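Local coordinates for protein uncharacterized esterase YxiM (Bacillus subtilis, PDB 2O14) that is uncharacterised but probably acts as a hydrolase, most likely an esterase of the GDSL lipolytic enzyme family, at residues G219-E222 with A223-Y227; R263-A267 with K268-V272; E329-L332 with G333-D337. All blocks are in the same frame, centred on the assembly; numbering follows the deposited sequence.

Contact 1. Residues G219-E222 with A223-Y227; sequences GQLE and AILKY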
loop_
_atom_site.group_PDB
_atom_site.type_symbol
_atom_site.label_atom_id
_atom_site.label_comp_id
_atom_site.label_asym_id
_atom_site.label_seq_id
_atom_site.Cartn_x
_atom_site.Cartn_y
_atom_site.Cartn_z
ATOM N N GLY A 219 10.578 -5.869 -3.407
ATOM C CA GLY A 219 9.657 -5.134 -4.266
ATOM C C GLY A 219 9.010 -3.850 -3.778
ATOM O O GLY A 219 8.797 -2.925 -4.571
ATOM N N GLN A 220 8.684 -3.775 -2.490
ATOM C CA GLN A 220 8.042 -2.578 -1.963
ATOM C C GLN A 220 8.878 -1.309 -2.112
ATOM O O GLN A 220 8.358 -0.281 -2.541
ATOM C CB GLN A 220 7.632 -2.798 -0.502
ATOM C CG GLN A 220 6.318 -3.566 -0.377
ATOM C CD GLN A 220 6.180 -4.313 0.937
ATOM O OE1 GLN A 220 6.884 -5.293 1.179
ATOM N NE2 GLN A 220 5.269 -3.855 1.790
ATOM N N LEU A 221 10.163 -1.360 -1.776
ATOM C CA LEU A 221 10.983 -0.164 -1.924
ATOM C C LEU A 221 11.162 0.190 -3.395
ATOM O O LEU A 221 11.114 1.363 -3.763
ATOM C CB LEU A 221 12.360 -0.350 -1.287
ATOM C CG LEU A 221 13.226 0.910 -1.366
ATOM C CD1 LEU A 221 12.606 2.013 -0.507
ATOM C CD2 LEU A 221 14.632 0.599 -0.895
ATOM N N GLU A 222 11.379 -0.821 -4.233
ATOM C CA GLU A 222 11.562 -0.589 -5.667
ATOM C C GLU A 222 10.353 0.130 -6.258
ATOM O O GLU A 222 10.506 1.043 -7.068
ATOM C CB GLU A 222 11.775 -1.906 -6.428
ATOM C CG GLU A 222 11.912 -1.701 -7.942
ATOM C CD GLU A 222 11.998 -3.002 -8.729
ATOM O OE1 GLU A 222 11.804 -4.084 -8.141
ATOM O OE2 GLU A 222 12.254 -2.941 -9.950
ATOM N N ALA A 223 9.159 -0.291 -5.843
ATOM C CA ALA A 223 7.911 0.299 -6.319
ATOM C C ALA A 223 7.818 1.782 -5.976
ATOM O O ALA A 223 7.286 2.575 -6.752
ATOM C CB ALA A 223 6.721 -0.437 -5.713
ATOM N N ILE A 224 8.320 2.152 -4.801
ATOM C CA ILE A 224 8.284 3.542 -4.371
ATOM C C ILE A 224 9.385 4.376 -5.031
ATOM O O ILE A 224 9.155 5.527 -5.396
ATOM C CB ILE A 224 8.418 3.649 -2.841
ATOM C CG1 ILE A 224 7.207 2.992 -2.171
ATOM C CG2 ILE A 224 8.544 5.117 -2.426
ATOM C CD1 ILE A 224 7.310 2.914 -0.663
ATOM N N LEU A 225 10.577 3.801 -5.174
ATOM C CA LEU A 225 11.699 4.503 -5.798
ATOM C C LEU A 225 11.417 4.791 -7.266
ATOM O O LEU A 225 12.017 5.687 -7.866
ATOM C CB LEU A 225 12.979 3.672 -5.671
ATOM C CG LEU A 225 13.539 3.583 -4.248
ATOM C CD1 LEU A 225 14.650 2.546 -4.177
ATOM C CD2 LEU A 225 14.045 4.958 -3.822
ATOM N N LYS A 226 10.498 4.021 -7.837
ATOM C CA LYS A 226 10.111 4.179 -9.230
ATOM C C LYS A 226 9.462 5.541 -9.484
ATOM O O LYS A 226 9.627 6.119 -10.559
ATOM C CB LYS A 226 9.117 3.078 -9.610
ATOM C CG LYS A 226 8.595 3.141 -11.043
ATOM C CD LYS A 226 9.548 2.484 -12.025
ATOM C CE LYS A 226 8.958 2.465 -13.427
ATOM N NZ LYS A 226 9.861 1.785 -14.388
ATOM N N TYR A 227 8.736 6.059 -8.497
ATOM C CA TYR A 227 8.030 7.322 -8.681
ATOM C C TYR A 227 8.321 8.454 -7.701
ATOM O O TYR A 227 8.125 9.620 -8.039
ATOM C CB TYR A 227 6.519 7.068 -8.673
ATOM C CG TYR A 227 6.066 6.014 -9.651
ATOM C CD1 TYR A 227 6.094 6.250 -11.025
ATOM C CD2 TYR A 227 5.595 4.778 -9.204
ATOM C CE1 TYR A 227 5.658 5.282 -11.933
ATOM C CE2 TYR A 227 5.159 3.799 -10.110
ATOM C CZ TYR A 227 5.191 4.059 -11.469
ATOM O OH TYR A 227 4.754 3.108 -12.366
#

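Contact 2. Residues R263-A267 with K268-V272; sequences RQVKA and KGADV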
loop_
_atom_site.group_PDB
_atom_site.type_symbol
_atom_site.label_atom_id
_atom_site.label_comp_id
_atom_site.label_asym_id
_atom_site.label_seq_id
_atom_site.Cartn_x
_atom_site.Cartn_y
_atom_site.Cartn_z
ATOM N N ARG A 263 18.591 6.665 2.500
ATOM C CA ARG A 263 19.529 7.284 1.575
ATOM C C ARG A 263 19.061 7.161 0.131
ATOM O O ARG A 263 19.151 8.113 -0.645
ATOM C CB ARG A 263 20.916 6.663 1.750
ATOM C CG ARG A 263 21.525 6.994 3.107
ATOM C CD ARG A 263 22.968 6.553 3.227
ATOM N NE ARG A 263 23.568 7.093 4.443
ATOM C CZ ARG A 263 24.818 6.865 4.835
ATOM N NH1 ARG A 263 25.618 6.097 4.104
ATOM N NH2 ARG A 263 25.272 7.411 5.956
ATOM N N GLN A 264 18.548 5.989 -0.230
ATOM C CA GLN A 264 18.067 5.786 -1.586
ATOM C C GLN A 264 16.907 6.722 -1.879
ATOM O O GLN A 264 16.827 7.294 -2.964
ATOM C CB GLN A 264 17.630 4.338 -1.793
ATOM C CG GLN A 264 18.778 3.355 -1.853
ATOM C CD GLN A 264 18.354 2.032 -2.443
ATOM O OE1 GLN A 264 17.841 1.982 -3.558
ATOM N NE2 GLN A 264 18.563 0.952 -1.699
ATOM N N VAL A 265 16.007 6.885 -0.916
ATOM C CA VAL A 265 14.873 7.772 -1.123
ATOM C C VAL A 265 15.345 9.222 -1.171
ATOM O O VAL A 265 14.893 9.995 -2.013
ATOM C CB VAL A 265 13.807 7.607 -0.017
ATOM C CG1 VAL A 265 12.744 8.701 -0.146
ATOM C CG2 VAL A 265 13.152 6.234 -0.135
ATOM N N LYS A 266 16.259 9.592 -0.280
ATOM C CA LYS A 266 16.771 10.957 -0.272
ATOM C C LYS A 266 17.520 11.241 -1.566
ATOM O O LYS A 266 17.580 12.381 -2.020
ATOM C CB LYS A 266 17.691 11.188 0.929
ATOM C CG LYS A 266 16.957 11.544 2.212
ATOM C CD LYS A 266 17.928 11.653 3.382
ATOM C CE LYS A 266 17.279 12.292 4.601
ATOM N NZ LYS A 266 16.939 13.723 4.352
ATOM N N ALA A 267 18.084 10.199 -2.165
ATOM C CA ALA A 267 18.814 10.354 -3.420
ATOM C C ALA A 267 17.861 10.771 -4.544
ATOM O O ALA A 267 18.297 11.273 -5.578
ATOM C CB ALA A 267 19.514 9.050 -3.786
ATOM N N LYS A 268 16.563 10.560 -4.334
ATOM C CA LYS A 268 15.553 10.919 -5.327
ATOM C C LYS A 268 15.070 12.346 -5.105
ATOM O O LYS A 268 14.277 12.868 -5.887
ATOM C CB LYS A 268 14.355 9.969 -5.244
ATOM C CG LYS A 268 14.663 8.517 -5.558
ATOM C CD LYS A 268 14.982 8.307 -7.031
ATOM C CE LYS A 268 15.131 6.824 -7.341
ATOM N NZ LYS A 268 15.356 6.577 -8.792
ATOM N N GLY A 269 15.543 12.971 -4.030
ATOM C CA GLY A 269 15.145 14.336 -3.733
ATOM C C GLY A 269 13.913 14.439 -2.851
ATOM O O GLY A 269 13.489 15.538 -2.496
ATOM N N ALA A 270 13.334 13.297 -2.497
ATOM C CA ALA A 270 12.150 13.272 -1.642
ATOM C C ALA A 270 12.564 13.299 -0.172
ATOM O O ALA A 270 13.742 13.126 0.151
ATOM C CB ALA A 270 11.329 12.022 -1.930
ATOM N N ASP A 271 11.598 13.523 0.716
ATOM C CA ASP A 271 11.887 13.563 2.145
ATOM C C ASP A 271 11.409 12.308 2.862
ATOM O O ASP A 271 10.509 11.609 2.391
ATOM C CB ASP A 271 11.250 14.796 2.792
ATOM C CG ASP A 271 11.932 16.084 2.378
ATOM O OD1 ASP A 271 13.180 16.140 2.450
ATOM O OD2 ASP A 271 11.224 17.038 1.991
ATOM N N VAL A 272 12.023 12.031 4.008
ATOM C CA VAL A 272 11.675 10.856 4.788
ATOM C C VAL A 272 11.154 11.196 6.176
ATOM O O VAL A 272 11.738 12.021 6.885
ATOM C CB VAL A 272 12.887 9.929 4.974
ATOM C CG1 VAL A 272 12.475 8.704 5.770
ATOM C CG2 VAL A 272 13.451 9.529 3.629
HETATM O O HOH W 1 13.751 14.280 4.874
#

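Contact 3. Residues E329-L332 with G333-D337; sequences ERTL and GLYMD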
loop_
_atom_site.group_PDB
_atom_site.type_symbol
_atom_site.label_atom_id
_atom_site.label_comp_id
_atom_site.label_asym_id
_atom_site.label_seq_id
_atom_site.Cartn_x
_atom_site.Cartn_y
_atom_site.Cartn_z
ATOM N N GLU A 329 -9.080 0.243 29.683
ATOM C CA GLU A 329 -10.310 -0.305 29.130
ATOM C C GLU A 329 -10.657 0.265 27.754
ATOM O O GLU A 329 -10.955 -0.487 26.822
ATOM C CB GLU A 329 -11.461 -0.075 30.108
ATOM C CG GLU A 329 -12.720 -0.861 29.789
ATOM C CD GLU A 329 -13.702 -0.857 30.947
ATOM O OE1 GLU A 329 -13.337 -1.364 32.032
ATOM O OE2 GLU A 329 -14.829 -0.346 30.774
ATOM N N ARG A 330 -10.614 1.587 27.622
ATOM C CA ARG A 330 -10.921 2.232 26.350
ATOM C C ARG A 330 -9.839 1.949 25.308
ATOM O O ARG A 330 -10.144 1.745 24.132
ATOM C CB ARG A 330 -11.077 3.742 26.546
ATOM C CG ARG A 330 -12.269 4.130 27.413
ATOM C CD ARG A 330 -12.323 5.632 27.630
ATOM N NE ARG A 330 -12.314 6.357 26.363
ATOM C CZ ARG A 330 -12.141 7.671 26.252
ATOM N NH1 ARG A 330 -11.964 8.417 27.337
ATOM N NH2 ARG A 330 -12.130 8.239 25.053
ATOM N N THR A 331 -8.580 1.937 25.744
ATOM C CA THR A 331 -7.459 1.666 24.848
ATOM C C THR A 331 -7.649 0.296 24.209
ATOM O O THR A 331 -7.421 0.111 23.015
ATOM C CB THR A 331 -6.114 1.674 25.609
ATOM O OG1 THR A 331 -5.823 3.006 26.051
ATOM C CG2 THR A 331 -4.985 1.185 24.710
ATOM N N LEU A 332 -8.077 -0.659 25.024
ATOM C CA LEU A 332 -8.316 -2.018 24.572
ATOM C C LEU A 332 -9.338 -2.017 23.440
ATOM O O LEU A 332 -9.330 -2.899 22.579
ATOM C CB LEU A 332 -8.834 -2.856 25.737
ATOM C CG LEU A 332 -8.778 -4.368 25.560
ATOM C CD1 LEU A 332 -7.319 -4.820 25.510
ATOM C CD2 LEU A 332 -9.509 -5.032 26.717
ATOM N N GLY A 333 -10.215 -1.020 23.444
ATOM C CA GLY A 333 -11.228 -0.923 22.408
ATOM C C GLY A 333 -10.688 -0.365 21.103
ATOM O O GLY A 333 -11.421 -0.240 20.120
ATOM N N LEU A 334 -9.404 -0.017 21.094
ATOM C CA LEU A 334 -8.772 0.530 19.899
ATOM C C LEU A 334 -7.945 -0.541 19.190
ATOM O O LEU A 334 -7.312 -0.276 18.171
ATOM C CB LEU A 334 -7.882 1.722 20.264
ATOM C CG LEU A 334 -8.585 2.929 20.895
ATOM C CD1 LEU A 334 -7.558 4.001 21.232
ATOM C CD2 LEU A 334 -9.634 3.474 19.937
ATOM N N TYR A 335 -7.948 -1.749 19.744
ATOM C CA TYR A 335 -7.223 -2.872 19.155
ATOM C C TYR A 335 -8.200 -3.995 18.854
ATOM O O TYR A 335 -9.278 -4.064 19.451
ATOM C CB TYR A 335 -6.152 -3.398 20.110
ATOM C CG TYR A 335 -4.932 -2.520 20.235
ATOM C CD1 TYR A 335 -4.999 -1.279 20.861
ATOM C CD2 TYR A 335 -3.700 -2.941 19.744
ATOM C CE1 TYR A 335 -3.863 -0.479 20.998
ATOM C CE2 TYR A 335 -2.560 -2.151 19.871
ATOM C CZ TYR A 335 -2.650 -0.921 20.501
ATOM O OH TYR A 335 -1.525 -0.139 20.632
HETATM N N MSE A 336 -7.827 -4.871 17.927
HETATM C CA MSE A 336 -8.675 -6.005 17.567
HETATM C C MSE A 336 -8.945 -6.842 18.815
HETATM O O MSE A 336 -8.072 -6.986 19.671
HETATM C CB MSE A 336 -7.985 -6.867 16.503
HETATM C CG MSE A 336 -7.862 -6.198 15.140
HETATM SE SE MSE A 336 -9.585 -5.857 14.319
HETATM C CE MSE A 336 -9.837 -7.568 13.433
ATOM N N ASP A 337 -10.151 -7.391 18.917
ATOM C CA ASP A 337 -10.516 -8.201 20.076
ATOM C C ASP A 337 -9.541 -9.349 20.329
ATOM O O ASP A 337 -9.198 -10.101 19.417
ATOM C CB ASP A 337 -11.924 -8.770 19.907
ATOM C CG ASP A 337 -12.345 -9.624 21.091
ATOM O OD1 ASP A 337 -12.438 -9.080 22.214
ATOM O OD2 ASP A 337 -12.572 -10.838 20.902
HETATM O O HOH W 2 -8.598 -5.337 22.049
#

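Contact 1. Residues G219-E222 with A223-Y227
L221 and L225, one helical turn apart, meet through their branched ends at a slant: L221 CG lies 3.6 Å from L225 CD1, and L221 CD2 is 3.8 Å from that same methyl. L221 begins by pointing away from the later turn. With CG anti to the backbone N (chi1 -177°), the branch swings beside its own carbonyl carbon and along the helix to L225. L225 instead folds its CG beside its own N and leans back over the earlier turn, with CG 3.3 Å from L221 O. L221 O takes two donors: L225 N at 2.9 Å, nearly in line with the carbonyl (C=O...N 165°), and, weakly, I224 N. Beyond each other, both leucines rest on Q264 of helix 251-266. A223 packs against the start of the helix. Its methyl CB is 3.4 Å from G219 O, and its N-H closes the first turn on that carbonyl, A223 N to G219 O being 2.9 Å with an N-H...O angle of 156°. Outward, the methyl touches V108 and F109 of strand 108-115. E222 stretches its chain away from the helix to a salt bridge with K75; K226, though opposite in charge, keeps its NZ 6.9 Å from E222 OE2. A weak backbone bond, K226 N to E222 O, joins the pair instead. The whole is a short alpha-helix with G219 as N-cap, lying in the GDSL hydrolase part of the chain and turning one flank to the galactose-binding-like beta domain, while its leucines face the neighbouring helix of the alpha/beta fold.

Contact 2. Residues R263-A267 with K268-V272
K266 sets off away from the turn that ends its helix, yet its chain passes A270 and V272. From CB, the chain sets CG beside the backbone N. CG lies 4.1 Å from A270 O and 4.3 Å from V272 CG2, a loose contact with the carbonyl of A270 and the methyl of V272. The chain stays extended through CD to CE, then bends at its last torsion (chi4 -67°), bringing NZ 3.3 Å from a water. That water also gives a proton to D271 OD1 and accepts the N-H of V272, so lysine and aspartate, with NZ 4.9 Å from OD1, are linked through it without touching. NZ has a second, weak partner in K309 O. Next to the lysine, the helix closes in a Schellman motif: G269, at positive phi, gives its N-H to K266 O at 2.9 Å, and K268 N reaches V265 O at 2.9 Å, both donors standing well above the carbonyl planes. The turn passes the chain from helix 251-266 into strand 271-275 of a beta-alpha-beta unit. On its inner side V265 CG1 lies 3.9 Å from V272 CG2 and 4.0 Å from A270 CB, while L225, I228 and F234 pack round V265.

Contact 3. Residues E329-L332 with G333-D337
T331 and L334 are joined by a backbone bond, L334 N to T331 O at 2.8 Å, with the donor standing 55° out of the carbonyl plane. One residue earlier, G333 N bonds to R330 O at 2.9 Å, more bent but again from above the carbonyl plane, and adds a weak bond to E329 O. Y335 N then reaches back to L332 O, a weak bond that closes the type I turn from L332 to Y335. Bonds of the i to i+3 kind predominate, with one weak i to i+4 bond.

Carbon contacts gather round the same T331 carbonyl. L334 CB rests 3.2 Å from T331 O. The Y335 ring presents its edge to that oxygen, with CD1 3.5 Å away and the oxygen near the ring plane. CG of Y335 lies beside its own backbone N (chi1 -74°), which turns the ring back toward T331, where CE1 comes 4.2 Å from T331 CG2.

A water forms a further bridge, 2.6 Å from L332 O and 2.9 Å from M336 O, linking the residue that starts the turn to the one just beyond it.

The polar ends of two side chains find partners outside the turn: T331 OG1 bonds back to G327 O just before the helix, and Y335 OH to G279 O. Y335 has its side chain about 6 Å from those of D339 and H342, active-site residues by similarity, and M336 pairs with H342 through the backbone. The turn itself leads helix 328-332 into the loop before helix 345-361, with T331 and L334 packed on I326 of helix 315-326 and N344 bonded to G333 O.

How the contacts relate
Contacts 1 and 2 are neighbours, with centres 12 Å apart, and they share an interface: L225 CD1 lies 3.3 Å from Q264 OE1, so helix 220-225 rests on the end of helix 251-266. Contact 3 is remote, its centre 34 Å from contact 1. All three are partly buried; contact 1 is nearest the centre of the chain and contact 3 farthest from it. Contact 1 pairs leucines, whereas backbone turns dominate the others, and contacts 2 and 3 each include a bridging water. In the fold, 219-227 starts a helix from its G219 cap, 263-272 ends one through a glycine and enters the parallel sheet, and 329-337 passes through a type I turn into the loop leading to the putative catalytic residues.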